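Local coordinates for putative esterase (Sulfolobus solfataricus P2, PDB 2RAU), which probably acts as a lipase or esterase of the alpha/beta-hydrolase clan and binds calcium, at residues S163-D177 against F288-S302. Residues are numbered along the deposited sequence; the frame is centred on the assembly and turned at random.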
loop_
_atom_site.group_PDB
_atom_site.type_symbol
_atom_site.label_atom_id
_atom_site.label_comp_id
_atom_site.label_asym_id
_atom_site.label_seq_id
_atom_site.Cartn_x
_atom_site.Cartn_y
_atom_site.Cartn_z
ATOM N N SER A 163 -3.290 -8.791 -15.469
ATOM C CA SER A 163 -4.153 -9.022 -16.607
ATOM C C SER A 163 -3.429 -8.715 -17.931
ATOM O O SER A 163 -3.792 -9.268 -18.972
ATOM C CB SER A 163 -5.440 -8.208 -16.484
ATOM O OG SER A 163 -5.245 -6.862 -16.853
ATOM N N LEU A 164 -2.411 -7.849 -17.884
ATOM C CA LEU A 164 -1.694 -7.443 -19.060
ATOM C C LEU A 164 -0.379 -8.175 -19.248
ATOM O O LEU A 164 0.038 -8.357 -20.372
ATOM C CB LEU A 164 -1.416 -5.944 -19.011
ATOM C CG LEU A 164 -2.607 -4.994 -19.080
ATOM C CD1 LEU A 164 -2.143 -3.576 -18.641
ATOM C CD2 LEU A 164 -3.247 -4.993 -20.457
ATOM N N TYR A 165 0.287 -8.554 -18.152
ATOM C CA TYR A 165 1.641 -9.048 -18.191
ATOM C C TYR A 165 1.930 -10.344 -17.472
ATOM O O TYR A 165 3.088 -10.724 -17.388
ATOM C CB TYR A 165 2.535 -7.988 -17.562
ATOM C CG TYR A 165 2.505 -6.642 -18.266
ATOM C CD1 TYR A 165 3.033 -6.508 -19.535
ATOM C CD2 TYR A 165 1.998 -5.509 -17.650
ATOM C CE1 TYR A 165 3.049 -5.288 -20.169
ATOM C CE2 TYR A 165 2.011 -4.282 -18.278
ATOM C CZ TYR A 165 2.526 -4.187 -19.540
ATOM O OH TYR A 165 2.574 -2.980 -20.199
ATOM N N TRP A 166 0.915 -11.026 -16.938
ATOM C CA TRP A 166 1.160 -12.225 -16.142
ATOM C C TRP A 166 2.014 -13.277 -16.833
ATOM O O TRP A 166 2.898 -13.837 -16.210
ATOM C CB TRP A 166 -0.143 -12.865 -15.607
ATOM C CG TRP A 166 -0.994 -13.606 -16.582
ATOM C CD1 TRP A 166 -2.029 -13.116 -17.296
ATOM C CD2 TRP A 166 -0.914 -15.003 -16.903
ATOM N NE1 TRP A 166 -2.593 -14.105 -18.061
ATOM C CE2 TRP A 166 -1.929 -15.276 -17.834
ATOM C CE3 TRP A 166 -0.068 -16.035 -16.517
ATOM C CZ2 TRP A 166 -2.115 -16.521 -18.376
ATOM C CZ3 TRP A 166 -0.269 -17.274 -17.049
ATOM C CH2 TRP A 166 -1.278 -17.508 -17.972
ATOM N N LYS A 167 1.800 -13.495 -18.135
ATOM C CA LYS A 167 2.463 -14.571 -18.824
ATOM C C LYS A 167 3.958 -14.419 -18.763
ATOM O O LYS A 167 4.627 -15.385 -18.494
ATOM C CB LYS A 167 1.986 -14.694 -20.273
ATOM C CG LYS A 167 0.503 -15.050 -20.335
ATOM C CD LYS A 167 -0.046 -15.089 -21.766
ATOM C CE LYS A 167 -1.526 -15.495 -21.799
ATOM N NZ LYS A 167 -2.029 -15.499 -23.216
ATOM N N ASN A 168 4.484 -13.211 -18.920
ATOM C CA ASN A 168 5.931 -13.047 -18.842
ATOM C C ASN A 168 6.543 -12.521 -17.558
ATOM O O ASN A 168 7.762 -12.637 -17.386
ATOM C CB ASN A 168 6.430 -12.179 -19.978
ATOM C CG ASN A 168 6.463 -12.934 -21.306
ATOM O OD1 ASN A 168 7.214 -13.975 -21.527
ATOM N ND2 ASN A 168 5.622 -12.456 -22.192
ATOM N N ASP A 169 5.719 -11.956 -16.680
ATOM C CA ASP A 169 6.195 -11.282 -15.468
ATOM C C ASP A 169 5.813 -11.884 -14.101
ATOM O O ASP A 169 6.561 -11.695 -13.156
ATOM C CB ASP A 169 5.689 -9.836 -15.461
ATOM C CG ASP A 169 6.351 -8.958 -16.508
ATOM O OD1 ASP A 169 7.342 -9.396 -17.163
ATOM O OD2 ASP A 169 5.870 -7.796 -16.653
ATOM N N ILE A 170 4.668 -12.573 -13.988
ATOM C CA ILE A 170 4.073 -12.896 -12.665
ATOM C C ILE A 170 3.816 -14.370 -12.467
ATOM O O ILE A 170 3.152 -14.980 -13.287
ATOM C CB ILE A 170 2.699 -12.163 -12.481
ATOM C CG1 ILE A 170 2.811 -10.661 -12.816
ATOM C CG2 ILE A 170 2.081 -12.380 -11.035
ATOM C CD1 ILE A 170 3.897 -9.847 -12.026
ATOM N N LYS A 171 4.336 -14.932 -11.379
ATOM C CA LYS A 171 4.165 -16.341 -11.130
ATOM C C LYS A 171 3.284 -16.636 -9.911
ATOM O O LYS A 171 2.959 -17.788 -9.638
ATOM C CB LYS A 171 5.530 -17.013 -10.983
ATOM C CG LYS A 171 6.322 -16.554 -9.805
ATOM C CD LYS A 171 7.714 -17.135 -9.733
ATOM C CE LYS A 171 8.516 -16.395 -8.691
ATOM N NZ LYS A 171 9.947 -16.745 -8.681
ATOM N N GLY A 172 2.872 -15.591 -9.189
ATOM C CA GLY A 172 2.026 -15.755 -8.027
ATOM C C GLY A 172 1.478 -14.416 -7.596
ATOM O O GLY A 172 2.165 -13.391 -7.703
ATOM N N LEU A 173 0.235 -14.429 -7.123
ATOM C CA LEU A 173 -0.440 -13.214 -6.639
ATOM C C LEU A 173 -0.823 -13.339 -5.166
ATOM O O LEU A 173 -1.326 -14.361 -4.730
ATOM C CB LEU A 173 -1.674 -12.892 -7.478
ATOM C CG LEU A 173 -1.437 -12.232 -8.834
ATOM C CD1 LEU A 173 -2.641 -12.477 -9.765
ATOM C CD2 LEU A 173 -1.123 -10.750 -8.698
ATOM N N ILE A 174 -0.512 -12.296 -4.401
ATOM C CA ILE A 174 -0.863 -12.220 -2.986
ATOM C C ILE A 174 -1.684 -10.944 -2.768
ATOM O O ILE A 174 -1.150 -9.834 -2.819
ATOM C CB ILE A 174 0.382 -12.158 -2.093
ATOM C CG1 ILE A 174 1.287 -13.389 -2.325
ATOM C CG2 ILE A 174 -0.013 -11.959 -0.578
ATOM C CD1 ILE A 174 2.752 -13.150 -1.924
ATOM N N LEU A 175 -2.985 -11.092 -2.517
ATOM C CA LEU A 175 -3.875 -9.940 -2.316
ATOM C C LEU A 175 -4.185 -9.777 -0.823
ATOM O O LEU A 175 -4.796 -10.641 -0.205
ATOM C CB LEU A 175 -5.162 -10.108 -3.141
ATOM C CG LEU A 175 -4.948 -10.368 -4.649
ATOM C CD1 LEU A 175 -6.300 -10.786 -5.328
ATOM C CD2 LEU A 175 -4.229 -9.124 -5.314
ATOM N N LEU A 176 -3.680 -8.688 -0.252
ATOM C CA LEU A 176 -3.798 -8.370 1.172
ATOM C C LEU A 176 -4.930 -7.338 1.334
ATOM O O LEU A 176 -4.733 -6.110 1.275
ATOM C CB LEU A 176 -2.454 -7.845 1.712
ATOM C CG LEU A 176 -1.254 -8.815 1.561
ATOM C CD1 LEU A 176 0.068 -8.099 1.711
ATOM C CD2 LEU A 176 -1.357 -9.990 2.520
ATOM N N ASP A 177 -6.130 -7.860 1.468
ATOM C CA ASP A 177 -7.348 -7.044 1.535
ATOM C C ASP A 177 -7.382 -6.040 0.369
ATOM O O ASP A 177 -7.504 -4.833 0.549
ATOM C CB ASP A 177 -7.494 -6.380 2.931
ATOM C CG ASP A 177 -8.929 -6.390 3.467
ATOM O OD1 ASP A 177 -9.746 -7.234 3.047
ATOM O OD2 ASP A 177 -9.221 -5.533 4.353
ATOM N N PHE A 288 -10.474 -4.216 -17.634
ATOM C CA PHE A 288 -9.307 -5.077 -17.563
ATOM C C PHE A 288 -9.782 -6.524 -17.612
ATOM O O PHE A 288 -10.727 -6.897 -16.923
ATOM C CB PHE A 288 -8.534 -4.836 -16.273
ATOM C CG PHE A 288 -7.716 -3.592 -16.281
ATOM C CD1 PHE A 288 -6.420 -3.616 -16.735
ATOM C CD2 PHE A 288 -8.228 -2.389 -15.799
ATOM C CE1 PHE A 288 -5.629 -2.449 -16.714
ATOM C CE2 PHE A 288 -7.448 -1.228 -15.786
ATOM C CZ PHE A 288 -6.142 -1.268 -16.239
ATOM N N ASP A 289 -9.111 -7.347 -18.404
ATOM C CA ASP A 289 -9.527 -8.730 -18.555
ATOM C C ASP A 289 -8.940 -9.656 -17.491
ATOM O O ASP A 289 -7.811 -10.113 -17.610
ATOM C CB ASP A 289 -9.143 -9.235 -19.958
ATOM C CG ASP A 289 -9.754 -10.605 -20.280
ATOM O OD1 ASP A 289 -10.725 -11.010 -19.588
ATOM O OD2 ASP A 289 -9.255 -11.264 -21.227
ATOM N N TYR A 290 -9.725 -9.955 -16.459
ATOM C CA TYR A 290 -9.265 -10.838 -15.384
ATOM C C TYR A 290 -9.510 -12.296 -15.669
ATOM O O TYR A 290 -9.080 -13.150 -14.876
ATOM C CB TYR A 290 -9.967 -10.505 -14.072
ATOM C CG TYR A 290 -9.816 -9.080 -13.666
ATOM C CD1 TYR A 290 -8.562 -8.510 -13.529
ATOM C CD2 TYR A 290 -10.927 -8.298 -13.403
ATOM C CE1 TYR A 290 -8.416 -7.210 -13.156
ATOM C CE2 TYR A 290 -10.791 -6.994 -13.019
ATOM C CZ TYR A 290 -9.535 -6.450 -12.893
ATOM O OH TYR A 290 -9.419 -5.134 -12.516
ATOM N N GLU A 291 -10.197 -12.580 -16.786
ATOM C CA GLU A 291 -10.585 -13.939 -17.121
ATOM C C GLU A 291 -9.346 -14.829 -17.363
ATOM O O GLU A 291 -9.264 -15.925 -16.836
ATOM C CB GLU A 291 -11.598 -13.969 -18.304
ATOM N N GLY A 292 -8.339 -14.367 -18.073
ATOM C CA GLY A 292 -7.257 -15.303 -18.387
ATOM C C GLY A 292 -6.095 -15.531 -17.434
ATOM O O GLY A 292 -5.130 -16.206 -17.808
ATOM N N ILE A 293 -6.177 -14.995 -16.218
ATOM C CA ILE A 293 -5.014 -14.953 -15.337
ATOM C C ILE A 293 -4.849 -16.319 -14.674
ATOM O O ILE A 293 -5.535 -16.637 -13.714
ATOM C CB ILE A 293 -5.118 -13.798 -14.307
ATOM C CG1 ILE A 293 -5.456 -12.473 -15.016
ATOM C CG2 ILE A 293 -3.830 -13.674 -13.471
ATOM C CD1 ILE A 293 -5.529 -11.256 -14.088
ATOM N N LEU A 294 -3.928 -17.121 -15.189
ATOM C CA LEU A 294 -3.682 -18.457 -14.661
ATOM C C LEU A 294 -2.455 -18.450 -13.744
ATOM O O LEU A 294 -1.426 -19.080 -14.012
ATOM C CB LEU A 294 -3.507 -19.455 -15.814
ATOM C CG LEU A 294 -4.594 -19.386 -16.898
ATOM C CD1 LEU A 294 -4.205 -20.345 -17.932
ATOM C CD2 LEU A 294 -6.004 -19.637 -16.340
ATOM N N VAL A 295 -2.579 -17.707 -12.668
ATOM C CA VAL A 295 -1.523 -17.519 -11.699
ATOM C C VAL A 295 -2.061 -18.000 -10.336
ATOM O O VAL A 295 -3.174 -17.624 -9.965
ATOM C CB VAL A 295 -1.150 -15.983 -11.637
ATOM C CG1 VAL A 295 -0.332 -15.641 -10.429
ATOM C CG2 VAL A 295 -0.441 -15.538 -12.948
ATOM N N PRO A 296 -1.293 -18.845 -9.603
ATOM C CA PRO A 296 -1.643 -19.176 -8.221
ATOM C C PRO A 296 -1.831 -17.907 -7.409
ATOM O O PRO A 296 -0.976 -17.003 -7.449
ATOM C CB PRO A 296 -0.415 -19.936 -7.718
ATOM C CG PRO A 296 0.129 -20.538 -8.907
ATOM C CD PRO A 296 -0.068 -19.537 -10.005
ATOM N N THR A 297 -2.933 -17.857 -6.670
ATOM C CA THR A 297 -3.347 -16.674 -5.916
ATOM C C THR A 297 -3.777 -16.991 -4.484
ATOM O O THR A 297 -4.438 -17.992 -4.233
ATOM C CB THR A 297 -4.513 -15.923 -6.663
ATOM O OG1 THR A 297 -4.087 -15.551 -7.984
ATOM C CG2 THR A 297 -4.988 -14.687 -5.899
ATOM N N ILE A 298 -3.334 -16.154 -3.545
ATOM C CA ILE A 298 -3.854 -16.182 -2.167
ATOM C C ILE A 298 -4.443 -14.788 -1.898
ATOM O O ILE A 298 -3.833 -13.769 -2.222
ATOM C CB ILE A 298 -2.791 -16.654 -1.110
ATOM C CG1 ILE A 298 -3.450 -16.881 0.259
ATOM C CG2 ILE A 298 -1.567 -15.698 -1.065
ATOM C CD1 ILE A 298 -2.537 -17.526 1.235
ATOM N N ALA A 299 -5.662 -14.760 -1.340
ATOM C CA ALA A 299 -6.378 -13.514 -1.079
ATOM C C ALA A 299 -6.834 -13.499 0.354
ATOM O O ALA A 299 -7.469 -14.434 0.813
ATOM C CB ALA A 299 -7.576 -13.351 -2.036
ATOM N N PHE A 300 -6.447 -12.461 1.076
ATOM C CA PHE A 300 -6.898 -12.251 2.451
ATOM C C PHE A 300 -8.003 -11.185 2.471
ATOM O O PHE A 300 -7.869 -10.148 1.831
ATOM C CB PHE A 300 -5.753 -11.796 3.345
ATOM C CG PHE A 300 -4.671 -12.824 3.523
ATOM C CD1 PHE A 300 -3.713 -13.012 2.539
ATOM C CD2 PHE A 300 -4.580 -13.570 4.692
ATOM C CE1 PHE A 300 -2.715 -13.935 2.708
ATOM C CE2 PHE A 300 -3.568 -14.487 4.871
ATOM C CZ PHE A 300 -2.628 -14.657 3.892
ATOM N N VAL A 301 -9.081 -11.446 3.207
ATOM C CA VAL A 301 -10.205 -10.501 3.267
ATOM C C VAL A 301 -10.633 -10.238 4.724
ATOM O O VAL A 301 -10.957 -11.153 5.464
ATOM C CB VAL A 301 -11.379 -10.950 2.326
ATOM C CG1 VAL A 301 -12.081 -12.220 2.841
ATOM C CG2 VAL A 301 -12.359 -9.821 2.123
ATOM N N SER A 302 -10.581 -8.969 5.126
ATOM C CA SER A 302 -10.945 -8.538 6.474
ATOM C C SER A 302 -12.473 -8.708 6.704
ATOM O O SER A 302 -13.285 -8.346 5.855
ATOM C CB SER A 302 -10.510 -7.085 6.736
ATOM O OG SER A 302 -11.074 -6.136 5.841
HETATM O O HOH W 1 -6.464 -6.579 -19.221
#
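D177 OD2 is gripped twice: S302 OG donates to it across 2.5 Å, an unusually short separation whose exact length is doubtful, and H329 ND1, from outside the two segments, also bonds to it. The other oxygen, D177 OD1, takes S302 N at 2.8 Å from above the carboxylate plane, 56° out of it; S302 thus meets both oxygens, which together with H329 probably limits the carboxylate's rotation. Behind D177, strands 172-176 and 297-302 run parallel as neighbours in the central sheet. The ladder enters through L173 N to P296 O and continues through I298 N to L173 O, L175 N to I298 O and F300 N to L175 O, all nearly straight; D177 N to F300 O is less straight where the strand ends. On the face covered by helix 338-353, I174 CG1 lies alongside I298 CG2, and L176 CD2 meets F300 CD1 at 3.8 Å. At the other end, the W166 indole takes I293 CA over one face in a CH-pi contact, 3.9 Å from the centroid of the five-membered ring and 19° off its normal, while K167 CG covers the opposite face. With chi1 at 74°, CG of W166 sits between its backbone N and carbonyl carbon, and the six-membered ring reaches L294 CB through CH2 and V295 CG2 through CE3 (3.6 Å). A serine in place of W166 would probably open a gap beside I293, L294 and V295, leaving the loop before strand 297-302 less firmly held to the end of helix 153-169. The D177-H329 bond is consistent with the acid of a Ser-His-Asp triad with S152, and the contacts from S302, the sounder being its backbone N to OD1, may help orient that acid.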